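Local coordinates for inosine-uridine preferring nucleoside hydrolase (Gardnerella vaginalis 315-A, PDB 6BA1), which belongs to the calcium-binding nucleoside hydrolase family, an alpha/beta fold built round a largely parallel central sheet, and carries a bound calcium ion, at residues L184-A189 with N267-V272; V191-L196 with M294-G299. All coordinates share one frame; numbering follows the deposited sequence.

Contact 1: residues L184-A189 with N267-V272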
loop_
_atom_site.group_PDB
_atom_site.type_symbol
_atom_site.label_atom_id
_atom_site.label_comp_id
_atom_site.label_asym_id
_atom_site.label_seq_id
_atom_site.Cartn_x
_atom_site.Cartn_y
_atom_site.Cartn_z
ATOM N N LEU A 184 -11.594 3.087 14.308
ATOM C CA LEU A 184 -10.987 4.409 14.134
ATOM C C LEU A 184 -10.861 4.815 12.668
ATOM O O LEU A 184 -11.268 5.912 12.288
ATOM C CB LEU A 184 -9.597 4.455 14.786
ATOM C CG LEU A 184 -8.728 5.692 14.525
ATOM C CD1 LEU A 184 -9.434 6.974 14.922
ATOM C CD2 LEU A 184 -7.407 5.560 15.249
ATOM N N PHE A 185 -10.281 3.935 11.856
ATOM C CA PHE A 185 -9.990 4.249 10.450
ATOM C C PHE A 185 -11.288 4.502 9.686
ATOM O O PHE A 185 -11.411 5.503 8.963
ATOM C CB PHE A 185 -9.204 3.106 9.785
ATOM C CG PHE A 185 -7.737 3.029 10.163
ATOM C CD1 PHE A 185 -7.240 3.563 11.347
ATOM C CD2 PHE A 185 -6.852 2.369 9.324
ATOM C CE1 PHE A 185 -5.891 3.454 11.661
ATOM C CE2 PHE A 185 -5.503 2.257 9.642
ATOM C CZ PHE A 185 -5.024 2.800 10.808
ATOM N N ARG A 186 -12.246 3.595 9.882
ATOM C CA ARG A 186 -13.582 3.695 9.295
ATOM C C ARG A 186 -14.424 4.856 9.831
ATOM O O ARG A 186 -15.286 5.357 9.104
ATOM C CB ARG A 186 -14.366 2.392 9.519
ATOM C CG ARG A 186 -13.849 1.204 8.737
ATOM C CD ARG A 186 -14.926 0.146 8.502
ATOM N NE ARG A 186 -14.829 -0.386 7.134
ATOM C CZ ARG A 186 -14.139 -1.462 6.759
ATOM N NH1 ARG A 186 -13.437 -2.195 7.621
ATOM N NH2 ARG A 186 -14.148 -1.800 5.473
ATOM N N SER A 187 -14.192 5.265 11.084
ATOM C CA SER A 187 -14.928 6.372 11.714
ATOM C C SER A 187 -15.151 7.593 10.821
ATOM O O SER A 187 -16.210 8.213 10.862
ATOM C CB SER A 187 -14.209 6.859 12.976
ATOM O OG SER A 187 -13.049 7.608 12.652
ATOM N N GLY A 188 -14.138 7.936 10.037
ATOM C CA GLY A 188 -14.165 9.124 9.193
ATOM C C GLY A 188 -13.548 10.321 9.873
ATOM O O GLY A 188 -13.618 11.434 9.357
ATOM N N ALA A 189 -12.938 10.100 11.037
ATOM C CA ALA A 189 -12.204 11.143 11.740
ATOM C C ALA A 189 -10.976 11.490 10.927
ATOM O O ALA A 189 -10.476 10.650 10.185
ATOM C CB ALA A 189 -11.821 10.687 13.131
ATOM N N ASN A 267 -8.980 6.341 1.707
ATOM C CA ASN A 267 -9.948 5.760 2.634
ATOM C C ASN A 267 -9.468 4.364 3.035
ATOM O O ASN A 267 -9.253 3.512 2.176
ATOM C CB ASN A 267 -11.345 5.704 2.005
ATOM C CG ASN A 267 -11.984 7.075 1.874
ATOM O OD1 ASN A 267 -12.400 7.674 2.862
ATOM N ND2 ASN A 267 -12.082 7.575 0.652
ATOM N N MET A 268 -9.308 4.150 4.341
ATOM C CA MET A 268 -8.632 2.974 4.897
ATOM C C MET A 268 -9.543 2.086 5.736
ATOM O O MET A 268 -10.663 2.454 6.082
ATOM C CB MET A 268 -7.474 3.424 5.780
ATOM C CG MET A 268 -6.300 4.031 5.039
ATOM S SD MET A 268 -5.225 2.810 4.301
ATOM C CE MET A 268 -4.679 1.886 5.729
ATOM N N GLN A 269 -9.021 0.904 6.046
ATOM C CA GLN A 269 -9.643 -0.049 6.957
ATOM C C GLN A 269 -8.543 -0.860 7.621
ATOM O O GLN A 269 -7.364 -0.709 7.289
ATOM C CB GLN A 269 -10.597 -0.990 6.206
ATOM C CG GLN A 269 -9.951 -1.797 5.070
ATOM C CD GLN A 269 -10.811 -2.940 4.567
ATOM O OE1 GLN A 269 -11.758 -2.737 3.815
ATOM N NE2 GLN A 269 -10.471 -4.153 4.963
ATOM N N VAL A 270 -8.931 -1.713 8.556
ATOM C CA VAL A 270 -8.038 -2.723 9.099
ATOM C C VAL A 270 -8.732 -4.057 8.948
ATOM O O VAL A 270 -9.933 -4.175 9.190
ATOM C CB VAL A 270 -7.670 -2.462 10.574
ATOM C CG1 VAL A 270 -6.819 -3.596 11.138
ATOM C CG2 VAL A 270 -6.946 -1.129 10.704
ATOM N N ASP A 271 -7.966 -5.054 8.524
ATOM C CA ASP A 271 -8.505 -6.379 8.276
ATOM C C ASP A 271 -8.784 -7.052 9.609
ATOM O O ASP A 271 -7.930 -7.068 10.496
ATOM C CB ASP A 271 -7.550 -7.221 7.417
ATOM C CG ASP A 271 -7.561 -6.833 5.935
ATOM O OD1 ASP A 271 -8.298 -5.918 5.528
ATOM O OD2 ASP A 271 -6.815 -7.470 5.169
ATOM N N VAL A 272 -9.999 -7.570 9.738
ATOM C CA VAL A 272 -10.473 -8.209 10.958
ATOM C C VAL A 272 -10.685 -9.721 10.766
ATOM O O VAL A 272 -10.277 -10.500 11.627
ATOM C CB VAL A 272 -11.776 -7.522 11.433
ATOM C CG1 VAL A 272 -12.396 -8.250 12.624
ATOM C CG2 VAL A 272 -11.498 -6.062 11.771
#
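Helix 178-187 meets strand 268-270, one arm of a two-stranded antiparallel hairpin with strand 280-282, chiefly through Phe185 and Arg186 on the helix and Met268, Gln269 and Val270 on the strand. The backbones come nearest where the CA atoms of Phe185 and Gln269 lie 5.5 Å apart. CG2 of Val270 rests over one face of the Phe185 ring, 4.1 Å from the centroid and 26° off the ring normal, a CH-pi contact displaced toward the rim. Met268 runs alongside the same ring in the same direction: its CB lies 3.7 Å from Phe185 CD2, and the bends at chi2 and chi3 fold the chain so that Met268 CE comes up to Phe185 CE2. Arg186 leans against Gln269. Gln269 CB sits over one face of the guanidinium, 3.4 Å from Arg186 NH1, while the guanidinium and amide planes are turned 56° apart. Arg186 NH2 gives Gln269 OE1 a weak hydrogen bond of 3.1 Å, bent to 130° at the hydrogen. The stronger partner of this arginine is Asp182, one turn earlier, which takes a salt bridge from NH1 and, through the same OD1, a hydrogen bond from Val270 N. Apolar packing with a polar margin thus seats the C-terminal end of the helix against a beta hairpin, outside the central sheet of this alpha/beta fold.

Contact 2: residues V191-L196 with M294-G299; sequences VTMIGL and MQVAVG
Met294 packs beside Val191 where strands 191-194 and 295-300 run parallel, the two side chains pointing the same way. With CG between the backbone N and the carbonyl carbon (chi1 57°) and a bend at chi3, the chain of Met294 carries CE to 3.6 Å from Val191 CG1 and also brings it against CB of Met193. Gln295 supplies the two backbone bonds that straddle Thr192: its N donates to Val191 O at 3.3 Å, and its O accepts from Met193 N at 3.0 Å. A weaker CA-H...O contact from Thr192 CA to the same oxygen adds to it. The amide of Gln295 turns to the neighbouring strand, where OE1 is hydrogen-bonded to Thr263 OG1 of strand 261-265. Val296 pairs with Met193, and their side chains lie on the face opposite to that of Thr192 and Gln295, running in the same direction. Met193 is extended as far as SD, then bends at chi3 (136°), setting CE 4.0 Å from Val296 CG1. At Ala297 the N donates to Met193 O over 3.0 Å, and CB meets Ile194 CG1. The bonds alternate along the strands as a parallel ladder requires, while the short segments are inclined by 28°. Val298 and Gly299 then form a classic beta bulge against Thr262. Strand 191-194 continues the sheet to strand 152-156, and strand 295-300 pairs with antiparallel strand 261-265; helix 247-256 packs on Ile194, whereas Phe185 of helix 178-187 touches Met193 and Met294.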
loop_
_atom_site.group_PDB
_atom_site.type_symbol
_atom_site.label_atom_id
_atom_site.label_comp_id
_atom_site.label_asym_id
_atom_site.label_seq_id
_atom_site.Cartn_x
_atom_site.Cartn_y
_atom_site.Cartn_z
ATOM N N VAL A 191 -7.797 11.296 10.527
ATOM C CA VAL A 191 -6.627 10.541 10.975
ATOM C C VAL A 191 -5.458 10.734 9.998
ATOM O O VAL A 191 -5.665 10.992 8.823
ATOM C CB VAL A 191 -6.960 9.048 11.124
ATOM C CG1 VAL A 191 -5.738 8.247 11.574
ATOM C CG2 VAL A 191 -8.123 8.844 12.081
ATOM N N THR A 192 -4.240 10.642 10.517
ATOM C CA THR A 192 -3.020 10.566 9.726
ATOM C C THR A 192 -2.213 9.394 10.267
ATOM O O THR A 192 -1.680 9.462 11.360
ATOM C CB THR A 192 -2.185 11.860 9.825
ATOM O OG1 THR A 192 -2.923 12.948 9.265
ATOM C CG2 THR A 192 -0.851 11.729 9.088
ATOM N N MET A 193 -2.156 8.307 9.509
ATOM C CA MET A 193 -1.392 7.129 9.918
ATOM C C MET A 193 0.082 7.344 9.622
ATOM O O MET A 193 0.434 7.663 8.499
ATOM C CB MET A 193 -1.894 5.883 9.192
ATOM C CG MET A 193 -1.154 4.608 9.566
ATOM S SD MET A 193 -1.807 3.198 8.672
ATOM C CE MET A 193 -0.282 2.392 8.189
ATOM N N ILE A 194 0.928 7.171 10.634
ATOM C CA ILE A 194 2.377 7.194 10.455
ATOM C C ILE A 194 2.897 5.808 10.798
ATOM O O ILE A 194 3.198 5.509 11.951
ATOM C CB ILE A 194 3.012 8.345 11.254
ATOM C CG1 ILE A 194 2.701 9.647 10.523
ATOM C CG2 ILE A 194 4.529 8.202 11.377
ATOM C CD1 ILE A 194 2.552 10.823 11.430
ATOM N N GLY A 195 2.969 4.969 9.766
ATOM C CA GLY A 195 3.330 3.566 9.904
ATOM C C GLY A 195 4.779 3.282 9.584
ATOM O O GLY A 195 5.574 4.199 9.379
ATOM N N LEU A 196 5.092 1.992 9.514
ATOM C CA LEU A 196 6.462 1.510 9.346
ATOM C C LEU A 196 7.097 2.005 8.053
ATOM O O LEU A 196 8.281 2.339 8.040
ATOM C CB LEU A 196 6.502 -0.025 9.363
ATOM C CG LEU A 196 6.037 -0.723 10.638
ATOM C CD1 LEU A 196 6.239 -2.229 10.483
ATOM C CD2 LEU A 196 6.764 -0.167 11.899
ATOM N N MET A 294 -8.795 9.687 5.730
ATOM C CA MET A 294 -7.472 9.720 6.350
ATOM C C MET A 294 -6.338 9.641 5.334
ATOM O O MET A 294 -6.582 9.419 4.163
ATOM C CB MET A 294 -7.353 8.632 7.427
ATOM C CG MET A 294 -7.603 7.215 7.004
ATOM S SD MET A 294 -7.594 6.116 8.445
ATOM C CE MET A 294 -5.832 5.950 8.749
ATOM N N GLN A 295 -5.113 9.859 5.804
ATOM C CA GLN A 295 -3.930 9.968 4.948
ATOM C C GLN A 295 -2.799 9.129 5.524
ATOM O O GLN A 295 -2.496 9.254 6.697
ATOM C CB GLN A 295 -3.478 11.428 4.842
ATOM C CG GLN A 295 -4.620 12.436 4.800
ATOM C CD GLN A 295 -4.164 13.826 4.401
ATOM O OE1 GLN A 295 -3.048 14.245 4.736
ATOM N NE2 GLN A 295 -5.026 14.550 3.677
ATOM N N VAL A 296 -2.192 8.267 4.707
ATOM C CA VAL A 296 -1.095 7.413 5.165
ATOM C C VAL A 296 0.233 7.988 4.703
ATOM O O VAL A 296 0.377 8.396 3.561
ATOM C CB VAL A 296 -1.224 5.962 4.669
ATOM C CG1 VAL A 296 -0.093 5.107 5.230
ATOM C CG2 VAL A 296 -2.583 5.385 5.062
ATOM N N ALA A 297 1.196 7.998 5.611
ATOM C CA ALA A 297 2.501 8.564 5.355
ATOM C C ALA A 297 3.302 7.562 4.572
ATOM O O ALA A 297 3.367 6.394 4.956
ATOM C CB ALA A 297 3.202 8.873 6.667
ATOM N N VAL A 298 3.895 8.021 3.473
ATOM C CA VAL A 298 4.734 7.179 2.610
ATOM C C VAL A 298 6.165 7.700 2.441
ATOM O O VAL A 298 7.103 6.899 2.338
ATOM C CB VAL A 298 4.103 6.994 1.218
ATOM C CG1 VAL A 298 4.767 5.828 0.501
ATOM C CG2 VAL A 298 2.593 6.768 1.328
ATOM N N GLY A 299 6.330 9.022 2.384
ATOM C CA GLY A 299 7.648 9.669 2.366
ATOM C C GLY A 299 7.873 10.512 3.601
ATOM O O GLY A 299 6.913 10.906 4.262
#

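Contacts 1 and 2 adjoin, their centres about 13 Å apart. Helix 178-187 of the first is followed in the chain, after a short turn, by strand 191-194 of the second, and along the chain the four segments alternate. Met294 SD joins them, lying 3.5 Å from Phe185 CG and 3.8 Å from Met268 CB. Two further packings widen the seam: Leu184 CD1 to Val191 CG2 at 3.6 Å and Met268 SD to Val296 CG2 at 3.8 Å. The helix-hairpin packing and the sheet pairing therefore share one apolar layer. On the side of contact 2, the Ile194 side chain lies about 12 Å from the calcium ion held at Asp12, Asp17, Thr130 and Asp248.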